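Local coordinates for protein pyruvate kinase 1 (Trypanosoma brucei brucei, PDB 4KCT) that transfers the phosphate of phosphoenolpyruvate to ADP to give pyruvate, and has an intrinsic oxaloacetate decarboxylase activity, at residues D250-I253 against E254-G258. Sequence-based numbering, arbitrary orientation.
Sequences DSII and EASNG
The carbonyl oxygen of Ile252 is gripped twice by a single residue, Ser256, and the pair illustrates how a serine can finish a helix. The stronger hold comes from the hydroxyl: Ser256 OG donates to Ile252 O at 2.7 Å, approaching from above the carbonyl plane at a C=O...O angle of 138°. The backbone N of Ser256 adds a weak bond to the same oxygen, bent to 120° at the hydrogen. That N-H is shared, for it also reaches Ile253 O at 3.1 Å, one residue closer in sequence, so the bonding tightens from the i to i+4 pattern to i to i+3 as the helix ends. Ser256 OG lies beside its own backbone N (chi1 -57°), which turns the hydroxyl back over the last turn and sets it 3.7 Å from Ile252 CG2.

In the two residues before it the pattern is regular: Glu254 N bonds to Asp250 O at 3.0 Å, and Ala255 N to Ser251 O at 3.1 Å. Ser256 then leaves helical geometry and leads through Asn257 to the extended Gly258, where the strand begins. The buried hydroxyl of Ser256 is also hydrogen-bonded to Ser238 OG, while Lys291 NZ bonds to the carbonyl oxygens of both Ile253 and Ser256.

Helix 249-255 thus hands the chain to barrel strand 258-262 of the TIM barrel. Ile252 packs on strands 235-240 and 258-262, Ile253 reaches helix 275-289, and Ala255 meets helix 217-227, so the short helix packs against both neighbouring helices on the outside of the barrel.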
ATOM      1  N   ASP A 250     -13.856 -24.116  -1.028  1.00 20.06           N
ATOM      2  CA  ASP A 250     -14.438 -23.137  -1.964  1.00 20.88           C
ATOM      3  C   ASP A 250     -15.817 -23.588  -2.475  1.00 20.23           C
ATOM      4  O   ASP A 250     -16.774 -22.804  -2.514  1.00 21.81           O
ATOM      5  CB  ASP A 250     -13.511 -22.926  -3.171  1.00 23.91           C
ATOM      6  CG  ASP A 250     -12.232 -22.185  -2.807  1.00 27.51           C
ATOM      7  OD1 ASP A 250     -12.186 -21.537  -1.740  1.00 27.57           O
ATOM      8  OD2 ASP A 250     -11.289 -22.193  -3.633  1.00 28.05           O
ATOM      9  N   SER A 251     -15.887 -24.814  -2.971  1.00 19.84           N
ATOM     10  CA  SER A 251     -17.145 -25.318  -3.513  1.00 21.57           C
ATOM     11  C   SER A 251     -18.174 -25.571  -2.403  1.00 20.10           C
ATOM     12  O   SER A 251     -19.379 -25.414  -2.614  1.00 17.05           O
ATOM     13  CB  SER A 251     -16.915 -26.598  -4.334  1.00 23.93           C
ATOM     14  OG  SER A 251     -16.420 -27.640  -3.505  1.00 28.25           O
ATOM     15  N   ILE A 252     -17.711 -25.957  -1.217  1.00 17.21           N
ATOM     16  CA  ILE A 252     -18.623 -26.085  -0.091  1.00 17.78           C
ATOM     17  C   ILE A 252     -19.236 -24.727   0.326  1.00 18.83           C
ATOM     18  O   ILE A 252     -20.442 -24.623   0.519  1.00 19.43           O
ATOM     19  CB  ILE A 252     -17.956 -26.792   1.107  1.00 16.65           C
ATOM     20  CG1 ILE A 252     -17.682 -28.255   0.737  1.00 15.20           C
ATOM     21  CG2 ILE A 252     -18.848 -26.707   2.371  1.00 15.60           C
ATOM     22  CD1 ILE A 252     -16.668 -28.934   1.652  1.00 15.99           C
ATOM     23  N   ILE A 253     -18.412 -23.690   0.378  1.00 16.55           N
ATOM     24  CA  ILE A 253     -18.899 -22.366   0.743  1.00 18.65           C
ATOM     25  C   ILE A 253     -19.917 -21.939  -0.299  1.00 20.81           C
ATOM     26  O   ILE A 253     -21.007 -21.494   0.037  1.00 19.74           O
ATOM     27  CB  ILE A 253     -17.756 -21.334   0.748  1.00 17.80           C
ATOM     28  CG1 ILE A 253     -16.917 -21.476   2.029  1.00 16.81           C
ATOM     29  CG2 ILE A 253     -18.320 -19.932   0.623  1.00 21.28           C
ATOM     30  CD1 ILE A 253     -15.628 -20.653   2.015  1.00 18.14           C
ATOM     31  N   GLU A 254     -19.595 -22.189  -1.565  1.00 19.71           N
ATOM     32  CA  GLU A 254     -20.504 -21.862  -2.657  1.00 22.37           C
ATOM     33  C   GLU A 254     -21.892 -22.510  -2.480  1.00 22.67           C
ATOM     34  O   GLU A 254     -22.915 -21.862  -2.708  1.00 20.09           O
ATOM     35  CB  GLU A 254     -19.889 -22.276  -4.000  1.00 28.57           C
ATOM     36  CG  GLU A 254     -20.888 -22.299  -5.137  1.00 44.49           C
ATOM     37  CD  GLU A 254     -20.950 -20.973  -5.856  1.00 69.12           C
ATOM     38  OE1 GLU A 254     -19.884 -20.483  -6.293  1.00 87.67           O
ATOM     39  OE2 GLU A 254     -22.057 -20.397  -5.944  1.00 93.57           O
ATOM     40  N   ALA A 255     -21.927 -23.794  -2.120  1.00 20.25           N
ATOM     41  CA  ALA A 255     -23.203 -24.515  -1.990  1.00 19.23           C
ATOM     42  C   ALA A 255     -23.974 -24.187  -0.702  1.00 21.01           C
ATOM     43  O   ALA A 255     -25.171 -24.511  -0.587  1.00 19.38           O
ATOM     44  CB  ALA A 255     -22.968 -26.031  -2.098  1.00 20.43           C
ATOM     45  N   SER A 256     -23.273 -23.630   0.298  1.00 17.68           N
ATOM     46  CA  SER A 256     -23.811 -23.528   1.656  1.00 17.82           C
ATOM     47  C   SER A 256     -24.348 -22.133   1.900  1.00 18.59           C
ATOM     48  O   SER A 256     -24.012 -21.206   1.168  1.00 19.94           O
ATOM     49  CB  SER A 256     -22.705 -23.846   2.696  1.00 17.01           C
ATOM     50  OG  SER A 256     -22.161 -25.131   2.474  1.00 19.38           O
ATOM     51  N   ASN A 257     -25.102 -21.957   2.983  1.00 17.60           N
ATOM     52  CA  ASN A 257     -25.476 -20.622   3.424  1.00 17.57           C
ATOM     53  C   ASN A 257     -24.425 -20.051   4.388  1.00 19.08           C
ATOM     54  O   ASN A 257     -24.399 -18.866   4.653  1.00 17.75           O
ATOM     55  CB  ASN A 257     -26.850 -20.644   4.101  1.00 15.81           C
ATOM     56  CG  ASN A 257     -27.963 -21.115   3.150  1.00 19.34           C
ATOM     57  OD1 ASN A 257     -28.302 -22.292   3.129  1.00 18.72           O
ATOM     58  ND2 ASN A 257     -28.319 -20.268   2.211  1.00 20.16           N
ATOM     59  N   GLY A 258     -23.597 -20.921   4.934  1.00 19.30           N
ATOM     60  CA  GLY A 258     -22.629 -20.514   5.972  1.00 17.77           C
ATOM     61  C   GLY A 258     -21.777 -21.701   6.373  1.00 16.26           C
ATOM     62  O   GLY A 258     -21.969 -22.814   5.856  1.00 14.67           O
TER